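Local coordinates for protein aldehyde dehydrogenase (Bartonella henselae, PDB 3I44) that probably oxidises aldehydes to the corresponding carboxylic acids with a nicotinamide cofactor, as members of the aldehyde dehydrogenase family do, at residues N70-A75 / V220-N225; D286-G291 / Y316-K321; K137-F142 / W483-F488. The protein carries 1 engineered substitution. One frame throughout, in Å; residues are numbered along the deposited sequence.

Contact 1 (N70-A75 / V220-N225); sequences NAAKKA and VFNLIN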
ATOM      1  N   ASN A  70       8.272   6.176 -22.461  1.00 25.91           N
ATOM      2  CA  ASN A  70       9.640   6.583 -22.782  0.50 25.78           C
ATOM      3  C   ASN A  70       9.803   8.094 -22.645  1.00 25.83           C
ATOM      4  O   ASN A  70      10.810   8.573 -22.126  1.00 25.87           O
ATOM      5  CB  ASN A  70      10.039   6.170 -24.204  0.50 25.64           C
ATOM      6  CG  ASN A  70      11.518   6.411 -24.485  0.50 25.52           C
ATOM      7  OD1 ASN A  70      12.376   5.684 -24.001  0.50 26.90           O
ATOM      8  ND2 ASN A  70      11.814   7.435 -25.267  0.50 26.19           N
ATOM      9  N   ALA A  71       8.815   8.836 -23.137  1.00 25.48           N
ATOM     10  CA  ALA A  71       8.805  10.299 -23.034  1.00 25.11           C
ATOM     11  C   ALA A  71       8.819  10.733 -21.561  1.00 24.60           C
ATOM     12  O   ALA A  71       9.525  11.663 -21.197  1.00 24.02           O
ATOM     13  CB  ALA A  71       7.607  10.850 -23.722  1.00 24.53           C
ATOM     14  N   ALA A  72       8.074  10.019 -20.723  1.00 24.11           N
ATOM     15  CA  ALA A  72       7.989  10.342 -19.294  1.00 23.85           C
ATOM     16  C   ALA A  72       9.274  10.018 -18.541  1.00 23.93           C
ATOM     17  O   ALA A  72       9.710  10.815 -17.714  1.00 23.81           O
ATOM     18  CB  ALA A  72       6.784   9.633 -18.646  1.00 22.47           C
ATOM     19  N   LYS A  73       9.884   8.865 -18.829  1.00 23.95           N
ATOM     20  CA  LYS A  73      11.153   8.451 -18.205  1.00 24.10           C
ATOM     21  C   LYS A  73      12.254   9.478 -18.508  1.00 24.78           C
ATOM     22  O   LYS A  73      12.995   9.907 -17.609  1.00 25.05           O
ATOM     23  CB  LYS A  73      11.583   7.023 -18.643  1.00 23.74           C
ATOM     24  N   LYS A  74      12.328   9.893 -19.762  1.00 24.79           N
ATOM     25  CA  LYS A  74      13.310  10.891 -20.187  1.00 25.55           C
ATOM     26  C   LYS A  74      13.100  12.256 -19.507  1.00 26.17           C
ATOM     27  O   LYS A  74      14.055  12.853 -19.000  1.00 26.81           O
ATOM     28  CB  LYS A  74      13.291  11.034 -21.710  1.00 25.76           C
ATOM     29  N   ALA A  75      11.853  12.730 -19.462  1.00 26.12           N
ATOM     30  CA  ALA A  75      11.502  13.994 -18.790  1.00 26.06           C
ATOM     31  C   ALA A  75      11.786  13.984 -17.271  1.00 26.42           C
ATOM     32  O   ALA A  75      12.121  14.996 -16.671  1.00 25.91           O
ATOM     33  CB  ALA A  75      10.029  14.306 -19.031  1.00 25.54           C
ATOM     34  N   VAL A 220       6.478  15.495 -19.300  1.00 23.36           N
ATOM     35  CA  VAL A 220       6.053  15.443 -17.891  1.00 22.82           C
ATOM     36  C   VAL A 220       4.656  14.833 -17.787  1.00 22.87           C
ATOM     37  O   VAL A 220       4.396  13.967 -16.933  1.00 22.74           O
ATOM     38  CB  VAL A 220       6.121  16.842 -17.267  1.00 22.82           C
ATOM     39  CG1 VAL A 220       5.572  16.853 -15.849  1.00 21.86           C
ATOM     40  CG2 VAL A 220       7.599  17.351 -17.304  1.00 20.79           C
ATOM     41  N   PHE A 221       3.761  15.281 -18.661  1.00 22.96           N
ATOM     42  CA  PHE A 221       2.431  14.758 -18.703  1.00 23.24           C
ATOM     43  C   PHE A 221       2.131  14.199 -20.089  1.00 23.48           C
ATOM     44  O   PHE A 221       2.317  14.882 -21.080  1.00 23.04           O
ATOM     45  CB  PHE A 221       1.411  15.852 -18.332  1.00 23.30           C
ATOM     46  CG  PHE A 221       0.003  15.439 -18.563  1.00 23.55           C
ATOM     47  CD1 PHE A 221      -0.693  14.708 -17.596  1.00 23.25           C
ATOM     48  CD2 PHE A 221      -0.622  15.719 -19.786  1.00 22.15           C
ATOM     49  CE1 PHE A 221      -1.996  14.283 -17.829  1.00 22.47           C
ATOM     50  CE2 PHE A 221      -1.910  15.308 -20.032  1.00 19.86           C
ATOM     51  CZ  PHE A 221      -2.619  14.595 -19.052  1.00 21.95           C
ATOM     52  N   ASN A 222       1.610  12.969 -20.139  1.00 23.26           N
ATOM     53  CA  ASN A 222       1.288  12.317 -21.415  1.00 22.99           C
ATOM     54  C   ASN A 222      -0.085  11.666 -21.331  1.00 22.91           C
ATOM     55  O   ASN A 222      -0.453  11.106 -20.282  1.00 23.26           O
ATOM     56  CB  ASN A 222       2.350  11.258 -21.773  1.00 22.45           C
ATOM     57  CG  ASN A 222       3.741  11.802 -21.722  1.00 22.87           C
ATOM     58  OD1 ASN A 222       4.244  12.331 -22.714  1.00 23.14           O
ATOM     59  ND2 ASN A 222       4.382  11.730 -20.521  1.00 19.48           N
ATOM     60  N   LEU A 223      -0.851  11.754 -22.418  1.00 21.71           N
ATOM     61  CA  LEU A 223      -2.191  11.202 -22.475  1.00 22.34           C
ATOM     62  C   LEU A 223      -2.309  10.269 -23.680  1.00 22.15           C
ATOM     63  O   LEU A 223      -2.010  10.672 -24.818  1.00 21.28           O
ATOM     64  CB  LEU A 223      -3.272  12.316 -22.514  1.00 21.71           C
ATOM     65  CG  LEU A 223      -4.754  11.836 -22.572  1.00 21.97           C
ATOM     66  CD1 LEU A 223      -5.734  12.896 -22.066  1.00 20.26           C
ATOM     67  CD2 LEU A 223      -5.159  11.436 -23.996  1.00 19.50           C
ATOM     68  N   ILE A 224      -2.682   9.025 -23.406  1.00 22.28           N
ATOM     69  CA  ILE A 224      -3.049   8.072 -24.447  1.00 24.10           C
ATOM     70  C   ILE A 224      -4.440   7.537 -24.122  1.00 24.09           C
ATOM     71  O   ILE A 224      -4.760   7.305 -22.955  1.00 24.73           O
ATOM     72  CB  ILE A 224      -2.046   6.886 -24.584  1.00 25.04           C
ATOM     73  CG1 ILE A 224      -1.948   6.092 -23.273  1.00 26.65           C
ATOM     74  CG2 ILE A 224      -0.693   7.400 -25.059  1.00 25.01           C
ATOM     75  CD1 ILE A 224      -1.050   4.876 -23.326  1.00 31.57           C
ATOM     76  N   ASN A 225      -5.288   7.403 -25.131  1.00 24.25           N
ATOM     77  CA  ASN A 225      -6.592   6.762 -24.945  1.00 24.24           C
ATOM     78  C   ASN A 225      -6.454   5.266 -25.140  1.00 25.16           C
ATOM     79  O   ASN A 225      -5.461   4.780 -25.714  1.00 23.46           O
ATOM     80  CB  ASN A 225      -7.639   7.350 -25.896  1.00 24.35           C
ATOM     81  CG  ASN A 225      -8.059   8.753 -25.503  1.00 24.40           C
ATOM     82  OD1 ASN A 225      -8.067   9.678 -26.323  1.00 26.64           O
ATOM     83  ND2 ASN A 225      -8.374   8.927 -24.232  1.00 22.97           N
TER

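Contact 2 (D286-G291 / Y316-K321); sequences DALQRG and YDKAIK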
ATOM      1  N   ASP A 286     -34.844  18.050   7.543  1.00 25.70           N
ATOM      2  CA  ASP A 286     -34.545  17.833   6.130  1.00 26.74           C
ATOM      3  C   ASP A 286     -33.707  16.575   5.813  1.00 25.90           C
ATOM      4  O   ASP A 286     -33.313  16.402   4.656  1.00 25.19           O
ATOM      5  CB  ASP A 286     -33.843  19.070   5.561  1.00 27.00           C
ATOM      6  CG  ASP A 286     -33.952  19.145   4.037  1.00 31.88           C
ATOM      7  OD1 ASP A 286     -35.092  19.052   3.519  1.00 36.74           O
ATOM      8  OD2 ASP A 286     -32.901  19.283   3.353  1.00 32.71           O
ATOM      9  N   ALA A 287     -33.478  15.709   6.811  1.00 24.60           N
ATOM     10  CA  ALA A 287     -32.541  14.586   6.686  1.00 24.27           C
ATOM     11  C   ALA A 287     -32.984  13.642   5.575  1.00 23.95           C
ATOM     12  O   ALA A 287     -32.177  13.252   4.737  1.00 22.47           O
ATOM     13  CB  ALA A 287     -32.433  13.800   8.023  1.00 23.67           C
ATOM     14  N   LEU A 288     -34.269  13.285   5.605  1.00 23.22           N
ATOM     15  CA  LEU A 288     -34.840  12.342   4.659  1.00 24.23           C
ATOM     16  C   LEU A 288     -34.721  12.861   3.219  1.00 23.95           C
ATOM     17  O   LEU A 288     -34.195  12.157   2.352  1.00 23.84           O
ATOM     18  CB  LEU A 288     -36.300  12.029   5.005  1.00 23.15           C
ATOM     19  CG  LEU A 288     -36.499  11.087   6.162  1.00 23.77           C
ATOM     20  CD1 LEU A 288     -37.997  11.059   6.452  1.00 24.31           C
ATOM     21  CD2 LEU A 288     -35.924   9.690   5.811  1.00 23.48           C
ATOM     22  N   GLN A 289     -35.152  14.106   2.987  1.00 25.25           N
ATOM     23  CA  GLN A 289     -35.047  14.736   1.657  1.00 25.01           C
ATOM     24  C   GLN A 289     -33.599  14.823   1.156  1.00 25.34           C
ATOM     25  O   GLN A 289     -33.287  14.519  -0.024  1.00 25.05           O
ATOM     26  CB  GLN A 289     -35.666  16.147   1.654  1.00 25.46           C
ATOM     27  N   ARG A 290     -32.722  15.268   2.041  1.00 24.87           N
ATOM     28  CA  ARG A 290     -31.303  15.399   1.725  1.00 24.94           C
ATOM     29  C   ARG A 290     -30.740  14.032   1.235  1.00 23.94           C
ATOM     30  O   ARG A 290     -30.045  13.950   0.212  1.00 23.25           O
ATOM     31  CB  ARG A 290     -30.585  15.888   2.997  1.00 25.16           C
ATOM     32  CG  ARG A 290     -29.117  16.124   2.861  1.00 25.34           C
ATOM     33  CD  ARG A 290     -28.479  16.865   4.063  1.00 23.74           C
ATOM     34  NE  ARG A 290     -28.531  16.125   5.335  1.00 23.68           N
ATOM     35  CZ  ARG A 290     -29.251  16.486   6.410  1.00 23.57           C
ATOM     36  NH1 ARG A 290     -30.030  17.577   6.410  1.00 23.63           N
ATOM     37  NH2 ARG A 290     -29.218  15.736   7.498  1.00 25.01           N
ATOM     38  N   GLY A 291     -31.098  12.981   1.961  1.00 23.14           N
ATOM     39  CA  GLY A 291     -30.674  11.625   1.651  1.00 23.44           C
ATOM     40  C   GLY A 291     -31.126  11.111   0.302  1.00 23.56           C
ATOM     41  O   GLY A 291     -30.348  10.480  -0.447  1.00 23.20           O
ATOM     42  N   TYR A 316     -40.102   4.951   9.543  1.00 30.88           N
ATOM     43  CA  TYR A 316     -40.003   4.164   8.317  1.00 30.44           C
ATOM     44  C   TYR A 316     -41.114   4.494   7.308  1.00 30.85           C
ATOM     45  O   TYR A 316     -40.845   4.727   6.124  1.00 29.77           O
ATOM     46  CB  TYR A 316     -40.008   2.674   8.690  1.00 30.66           C
ATOM     47  CG  TYR A 316     -39.812   1.723   7.539  1.00 31.26           C
ATOM     48  CD1 TYR A 316     -38.809   1.933   6.596  1.00 30.50           C
ATOM     49  CD2 TYR A 316     -40.627   0.584   7.401  1.00 31.99           C
ATOM     50  CE1 TYR A 316     -38.626   1.046   5.543  1.00 31.12           C
ATOM     51  CE2 TYR A 316     -40.440  -0.317   6.359  1.00 31.22           C
ATOM     52  CZ  TYR A 316     -39.446  -0.080   5.430  1.00 30.17           C
ATOM     53  OH  TYR A 316     -39.263  -0.948   4.392  1.00 28.60           O
ATOM     54  N   ASP A 317     -42.367   4.537   7.761  1.00 30.98           N
ATOM     55  CA  ASP A 317     -43.472   4.911   6.856  1.00 31.79           C
ATOM     56  C   ASP A 317     -43.285   6.315   6.305  1.00 30.76           C
ATOM     57  O   ASP A 317     -43.463   6.551   5.086  1.00 30.39           O
ATOM     58  CB  ASP A 317     -44.848   4.773   7.553  1.00 32.57           C
ATOM     59  CG  ASP A 317     -45.273   3.318   7.738  1.00 36.96           C
ATOM     60  OD1 ASP A 317     -44.723   2.397   7.077  1.00 41.78           O
ATOM     61  OD2 ASP A 317     -46.180   3.086   8.564  1.00 44.96           O
ATOM     62  N   LYS A 318     -42.895   7.242   7.180  1.00 29.53           N
ATOM     63  CA  LYS A 318     -42.557   8.605   6.735  1.00 29.35           C
ATOM     64  C   LYS A 318     -41.417   8.631   5.688  1.00 28.31           C
ATOM     65  O   LYS A 318     -41.467   9.372   4.688  1.00 28.04           O
ATOM     66  CB  LYS A 318     -42.193   9.481   7.942  1.00 29.47           C
ATOM     67  CG  LYS A 318     -41.847  10.908   7.564  1.00 31.74           C
ATOM     68  CD  LYS A 318     -41.803  11.789   8.797  1.00 35.71           C
ATOM     69  CE  LYS A 318     -41.632  13.247   8.415  1.00 38.33           C
ATOM     70  NZ  LYS A 318     -41.793  14.131   9.630  1.00 40.38           N
ATOM     71  N   ALA A 319     -40.397   7.808   5.912  1.00 27.67           N
ATOM     72  CA  ALA A 319     -39.278   7.706   4.965  1.00 26.75           C
ATOM     73  C   ALA A 319     -39.747   7.250   3.579  1.00 26.85           C
ATOM     74  O   ALA A 319     -39.389   7.857   2.547  1.00 26.85           O
ATOM     75  CB  ALA A 319     -38.182   6.773   5.517  1.00 26.13           C
ATOM     76  N   ILE A 320     -40.578   6.205   3.552  1.00 26.64           N
ATOM     77  CA  ILE A 320     -41.095   5.695   2.295  1.00 26.46           C
ATOM     78  C   ILE A 320     -41.853   6.777   1.575  1.00 26.36           C
ATOM     79  O   ILE A 320     -41.681   6.984   0.369  1.00 25.40           O
ATOM     80  CB  ILE A 320     -42.035   4.468   2.489  1.00 26.35           C
ATOM     81  CG1 ILE A 320     -41.238   3.266   2.979  1.00 27.01           C
ATOM     82  CG2 ILE A 320     -42.754   4.139   1.161  1.00 28.12           C
ATOM     83  CD1 ILE A 320     -42.083   2.132   3.646  1.00 26.62           C
ATOM     84  N   LYS A 321     -42.708   7.472   2.323  1.00 27.04           N
ATOM     85  CA  LYS A 321     -43.569   8.490   1.735  1.00 27.35           C
ATOM     86  C   LYS A 321     -42.714   9.648   1.217  1.00 27.21           C
ATOM     87  O   LYS A 321     -42.951  10.165   0.118  1.00 27.98           O
ATOM     88  CB  LYS A 321     -44.631   8.955   2.762  1.00 28.05           C
TER

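Contact 3 (K137-F142 / W483-F488); sequences KAYKEF and WGIKEF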
ATOM      1  N   LYS A 137      -2.779  24.817  -1.250  1.00 21.48           N
ATOM      2  CA  LYS A 137      -2.722  25.065   0.180  1.00 22.50           C
ATOM      3  C   LYS A 137      -1.883  24.010   0.903  1.00 23.09           C
ATOM      4  O   LYS A 137      -1.006  24.364   1.711  1.00 21.80           O
ATOM      5  CB  LYS A 137      -4.112  25.157   0.812  1.00 23.12           C
ATOM      6  CG  LYS A 137      -4.047  25.317   2.365  1.00 26.85           C
ATOM      7  CD  LYS A 137      -5.403  25.592   2.995  1.00 31.71           C
ATOM      8  CE  LYS A 137      -5.259  25.811   4.523  1.00 35.26           C
ATOM      9  NZ  LYS A 137      -6.554  25.436   5.196  1.00 37.53           N
ATOM     10  N   ALA A 138      -2.150  22.728   0.627  1.00 22.59           N
ATOM     11  CA  ALA A 138      -1.386  21.641   1.255  1.00 23.18           C
ATOM     12  C   ALA A 138       0.107  21.760   0.928  1.00 23.78           C
ATOM     13  O   ALA A 138       0.929  21.643   1.812  1.00 23.81           O
ATOM     14  CB  ALA A 138      -1.927  20.234   0.845  1.00 23.02           C
ATOM     15  N   TYR A 139       0.446  22.044  -0.327  1.00 23.80           N
ATOM     16  CA  TYR A 139       1.855  22.089  -0.738  1.00 24.92           C
ATOM     17  C   TYR A 139       2.627  23.153   0.025  1.00 26.30           C
ATOM     18  O   TYR A 139       3.786  22.956   0.356  1.00 25.22           O
ATOM     19  CB  TYR A 139       1.992  22.411  -2.199  1.00 23.90           C
ATOM     20  CG  TYR A 139       3.271  21.965  -2.863  1.00 23.95           C
ATOM     21  CD1 TYR A 139       3.685  20.620  -2.827  1.00 22.15           C
ATOM     22  CD2 TYR A 139       4.021  22.850  -3.624  1.00 23.96           C
ATOM     23  CE1 TYR A 139       4.834  20.203  -3.503  1.00 21.49           C
ATOM     24  CE2 TYR A 139       5.161  22.428  -4.310  1.00 22.33           C
ATOM     25  CZ  TYR A 139       5.551  21.108  -4.260  1.00 19.16           C
ATOM     26  OH  TYR A 139       6.687  20.694  -4.938  1.00 19.97           O
ATOM     27  N   LYS A 140       1.965  24.274   0.268  1.00 28.26           N
ATOM     28  CA  LYS A 140       2.558  25.369   1.028  1.00 30.62           C
ATOM     29  C   LYS A 140       2.864  24.952   2.470  1.00 31.13           C
ATOM     30  O   LYS A 140       3.865  25.376   3.006  1.00 32.42           O
ATOM     31  CB  LYS A 140       1.689  26.642   0.913  1.00 30.67           C
ATOM     32  CG  LYS A 140       2.012  27.416  -0.378  1.00 33.25           C
ATOM     33  CD  LYS A 140       0.789  28.088  -1.073  1.00 36.48           C
ATOM     34  CE  LYS A 140       0.456  29.485  -0.551  1.00 38.26           C
ATOM     35  NZ  LYS A 140      -0.799  30.024  -1.189  1.00 39.52           N
ATOM     36  N   GLU A 141       2.068  24.072   3.065  1.00 31.72           N
ATOM     37  CA  GLU A 141       2.394  23.510   4.382  1.00 33.01           C
ATOM     38  C   GLU A 141       3.393  22.342   4.397  1.00 31.82           C
ATOM     39  O   GLU A 141       3.798  21.898   5.462  1.00 32.07           O
ATOM     40  CB  GLU A 141       1.110  23.058   5.104  1.00 33.93           C
ATOM     41  CG  GLU A 141       0.097  24.208   5.352  1.00 39.43           C
ATOM     42  CD  GLU A 141       0.716  25.407   6.097  1.00 46.21           C
ATOM     43  OE1 GLU A 141       0.832  25.350   7.353  1.00 50.92           O
ATOM     44  OE2 GLU A 141       1.092  26.403   5.427  1.00 49.96           O
ATOM     45  N   PHE A 142       3.764  21.818   3.235  1.00 30.20           N
ATOM     46  CA  PHE A 142       4.547  20.581   3.175  1.00 28.50           C
ATOM     47  C   PHE A 142       5.992  20.924   3.006  1.00 27.85           C
ATOM     48  O   PHE A 142       6.327  21.875   2.330  1.00 27.17           O
ATOM     49  CB  PHE A 142       4.077  19.751   1.980  1.00 27.97           C
ATOM     50  CG  PHE A 142       4.904  18.549   1.694  1.00 26.19           C
ATOM     51  CD1 PHE A 142       4.808  17.424   2.481  1.00 27.73           C
ATOM     52  CD2 PHE A 142       5.716  18.506   0.564  1.00 28.55           C
ATOM     53  CE1 PHE A 142       5.570  16.293   2.192  1.00 26.25           C
ATOM     54  CE2 PHE A 142       6.470  17.394   0.277  1.00 27.26           C
ATOM     55  CZ  PHE A 142       6.388  16.279   1.097  1.00 26.79           C
ATOM     56  N   TRP A 483      -2.422  14.088   1.992  1.00 21.00           N
ATOM     57  CA  TRP A 483      -2.466  12.638   1.814  1.00 21.15           C
ATOM     58  C   TRP A 483      -2.137  12.321   0.360  1.00 20.75           C
ATOM     59  O   TRP A 483      -1.341  11.421   0.076  1.00 20.05           O
ATOM     60  CB  TRP A 483      -3.844  12.063   2.190  1.00 21.71           C
ATOM     61  CG  TRP A 483      -4.077  11.847   3.703  1.00 24.71           C
ATOM     62  CD1 TRP A 483      -3.724  10.737   4.451  1.00 24.92           C
ATOM     63  CD2 TRP A 483      -4.706  12.747   4.609  1.00 28.36           C
ATOM     64  NE1 TRP A 483      -4.107  10.899   5.744  1.00 30.05           N
ATOM     65  CE2 TRP A 483      -4.700  12.128   5.882  1.00 30.12           C
ATOM     66  CE3 TRP A 483      -5.270  14.015   4.473  1.00 30.64           C
ATOM     67  CZ2 TRP A 483      -5.251  12.726   7.008  1.00 32.74           C
ATOM     68  CZ3 TRP A 483      -5.803  14.630   5.605  1.00 33.71           C
ATOM     69  CH2 TRP A 483      -5.790  13.976   6.861  1.00 34.93           C
ATOM     70  N   GLY A 484      -2.723  13.100  -0.550  1.00 20.29           N
ATOM     71  CA  GLY A 484      -2.661  12.816  -1.962  1.00 20.09           C
ATOM     72  C   GLY A 484      -1.290  13.085  -2.536  1.00 20.07           C
ATOM     73  O   GLY A 484      -0.807  12.320  -3.376  1.00 19.81           O
ATOM     74  N   ILE A 485      -0.656  14.161  -2.056  1.00 19.57           N
ATOM     75  CA  ILE A 485       0.722  14.490  -2.446  1.00 18.90           C
ATOM     76  C   ILE A 485       1.676  13.349  -2.031  1.00 18.68           C
ATOM     77  O   ILE A 485       2.570  12.966  -2.812  1.00 16.50           O
ATOM     78  CB  ILE A 485       1.202  15.840  -1.841  1.00 19.05           C
ATOM     79  CG1 ILE A 485       0.442  17.002  -2.484  1.00 18.82           C
ATOM     80  CG2 ILE A 485       2.695  16.040  -2.091  1.00 17.46           C
ATOM     81  CD1 ILE A 485       0.471  18.314  -1.718  1.00 21.97           C
ATOM     82  N   LYS A 486       1.471  12.827  -0.815  1.00 17.60           N
ATOM     83  CA  LYS A 486       2.352  11.782  -0.272  1.00 19.11           C
ATOM     84  C   LYS A 486       2.217  10.417  -0.962  1.00 18.60           C
ATOM     85  O   LYS A 486       3.169   9.630  -0.942  1.00 18.93           O
ATOM     86  CB  LYS A 486       2.182  11.597   1.237  1.00 18.54           C
ATOM     87  CG  LYS A 486       2.826  12.731   1.999  1.00 22.77           C
ATOM     88  CD  LYS A 486       2.432  12.776   3.460  1.00 22.43           C
ATOM     89  CE  LYS A 486       3.281  13.784   4.198  1.00 24.31           C
ATOM     90  NZ  LYS A 486       2.896  13.844   5.656  1.00 26.58           N
ATOM     91  N   GLU A 487       1.060  10.108  -1.531  1.00 18.40           N
ATOM     92  CA  GLU A 487       0.952   8.882  -2.310  1.00 19.25           C
ATOM     93  C   GLU A 487       1.944   8.869  -3.487  1.00 18.55           C
ATOM     94  O   GLU A 487       2.269   7.804  -3.993  1.00 18.55           O
ATOM     95  CB  GLU A 487      -0.477   8.678  -2.848  1.00 20.01           C
ATOM     96  CG  GLU A 487      -1.569   8.439  -1.806  1.00 23.36           C
ATOM     97  CD  GLU A 487      -2.842   7.831  -2.426  1.00 26.46           C
ATOM     98  OE1 GLU A 487      -3.318   8.335  -3.476  1.00 26.95           O
ATOM     99  OE2 GLU A 487      -3.349   6.847  -1.851  1.00 28.08           O
ATOM    100  N   PHE A 488       2.424  10.031  -3.935  1.00 19.10           N
ATOM    101  CA  PHE A 488       3.404  10.090  -5.051  1.00 19.40           C
ATOM    102  C   PHE A 488       4.877  10.258  -4.602  1.00 19.28           C
ATOM    103  O   PHE A 488       5.780  10.558  -5.422  1.00 18.84           O
ATOM    104  CB  PHE A 488       2.979  11.151  -6.070  1.00 20.25           C
ATOM    105  CG  PHE A 488       1.725  10.762  -6.829  1.00 20.85           C
ATOM    106  CD1 PHE A 488       1.801   9.924  -7.935  1.00 22.75           C
ATOM    107  CD2 PHE A 488       0.471  11.218  -6.418  1.00 19.41           C
ATOM    108  CE1 PHE A 488       0.633   9.535  -8.609  1.00 22.00           C
ATOM    109  CE2 PHE A 488      -0.694  10.845  -7.091  1.00 20.09           C
ATOM    110  CZ  PHE A 488      -0.614  10.005  -8.178  1.00 21.37           C
TER

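Contact 1 (N70-A75 / V220-N225)
N222 swings CG anti to its carbonyl carbon and beside its backbone N (chi1 -52°), and a second torsion of -88° turns the amide so that its two ends meet successive alanines of the helix. The oxygen OD1 lies 3.8 Å from A71 CB, while ND2 stands 3.7 Å from A72 CB. Both are plain van der Waals approaches, since no hydrogen bond links the segments. The polar needs of this buried amide are met by other residues: OD1 accepts from N31 N, and ND2 donates to both G219 O and M192 O, so three bonds fix its rotation. Further along, A75 CB touches V220 N at 3.8 Å. V220 places CG1 anti to its backbone N (chi1 175°), which leaves CG2 4.3 Å from A75 CB, although the valine's CB itself points away from the helix. The alanines A71, A72 and A75 permit a close approach, with A72 CA and V220 CA 5.6 Å apart. All five touching residues are buried. Strand 221-223 runs parallel to strand 191-195, joined by helix 202-213 in a beta-alpha-beta crossover of the Rossmann-type domain, which in this family binds the cofactor. Helix 62-79 packs on the face of the strand from which N222 projects, tied there by a hydrogen bond between A72 O and T191 OG1, while F221 points the other way, onto helix 202-213.

Contact 2 (D286-G291 / Y316-K321)
L288 carries the helix 287-296 side of this contact with A319 and K318, and its branches can be traced outward in turn. CB points toward helix 316-329 but comes within 4.2 Å of nothing in 316-321, and the same holds for CG, which sits anti to the carbonyl carbon (chi1 -77°). The two methyls do the touching. CD1, carried outward by an extended second torsion of 173°, reaches A319 CA at 3.9 Å and K318 CG at 4.0 Å. CD2 rests 3.7 Å from A319 CB and 4.0 Å from A319 CA, so the leucine fork is spread over the backbone and methyl of one alanine. The nearest pair of CA atoms, L288 and A319, is 6.4 Å apart, a gap bridged by the leucine methyls and the alanine. Helix 287-296 connects the neighbouring parallel strands 276-279 and 308-312 in a beta-alpha-beta crossover, and helix 316-329 follows the second of them. This is the alpha/beta architecture of what is, in this family, the catalytic domain. L288 also packs on M309 and A319 on V311, two residues of strand 308-312, which places both helices against that strand. K318 crosses the leucine obliquely, and its CG, at the aliphatic base of the side chain, makes the contact. A319 is backed by L411 of strand 408-414 as well.

Contact 3 (K137-F142 / W483-F488)
I485 and K486 bring the segment on helix 481-486 against A138 and Y139 near the end of helix 117-141 and F142 just after it, where both segments lead into strands of one sheet. Strands 145-147 and 489-494 each pair antiparallel with strand 156-168; together with the part of that strand they pair with, they are consistent with the oligomerisation element of this family. Along the second segment, W483 faces elsewhere: its ring meets Y467 edge-to-face and packs on L148 of the second subunit. I485 supplies the main apolar contact. CG1 stands anti to the carbonyl carbon (chi1 -69°), and an extended chi2 of 162° sends CD1 toward the other helix, where it lies 4.0 Å from A138 CB, 4.0 Å from Y139 N and 4.1 Å from Y139 CD1. One methyl thus touches the alanine CB, the tyrosine N and a ring atom, and the isoleucine and tyrosine side chains cross at about a right angle. K486 follows with a chain extended beyond CG, whose CE comes within 3.9 Å of F142 CE1, so a methylene makes this contact with the ring; the same lysine packs on Y159. The F142 ring also meets F144 and Y159 edge-to-face. The segment ends at F488, whose side chain packs against helix 174-188 and whose backbone N donates to I485 O at 3.1 Å.

How the contacts relate
Contacts 1 and 3 lie about 22 Å apart between centres and interleave along the chain, in the order 70-75, 137-142, 220-225 and then 483-488. They meet the same mixed sheet: strand 221-223 of contact 1 belongs to it, and both segments of contact 3 lead into its strands 145-147 and 489-494. Contact 2 is about 49 Å from contact 1 and 39 Å from contact 3 between centres, beside the separate sheet that contains strand 308-312. Its segments fall within the loop closed by contact 3. The chain therefore builds most of the presumed cofactor-binding domain, then the presumed catalytic domain, and returns at 483-488 to the first sheet.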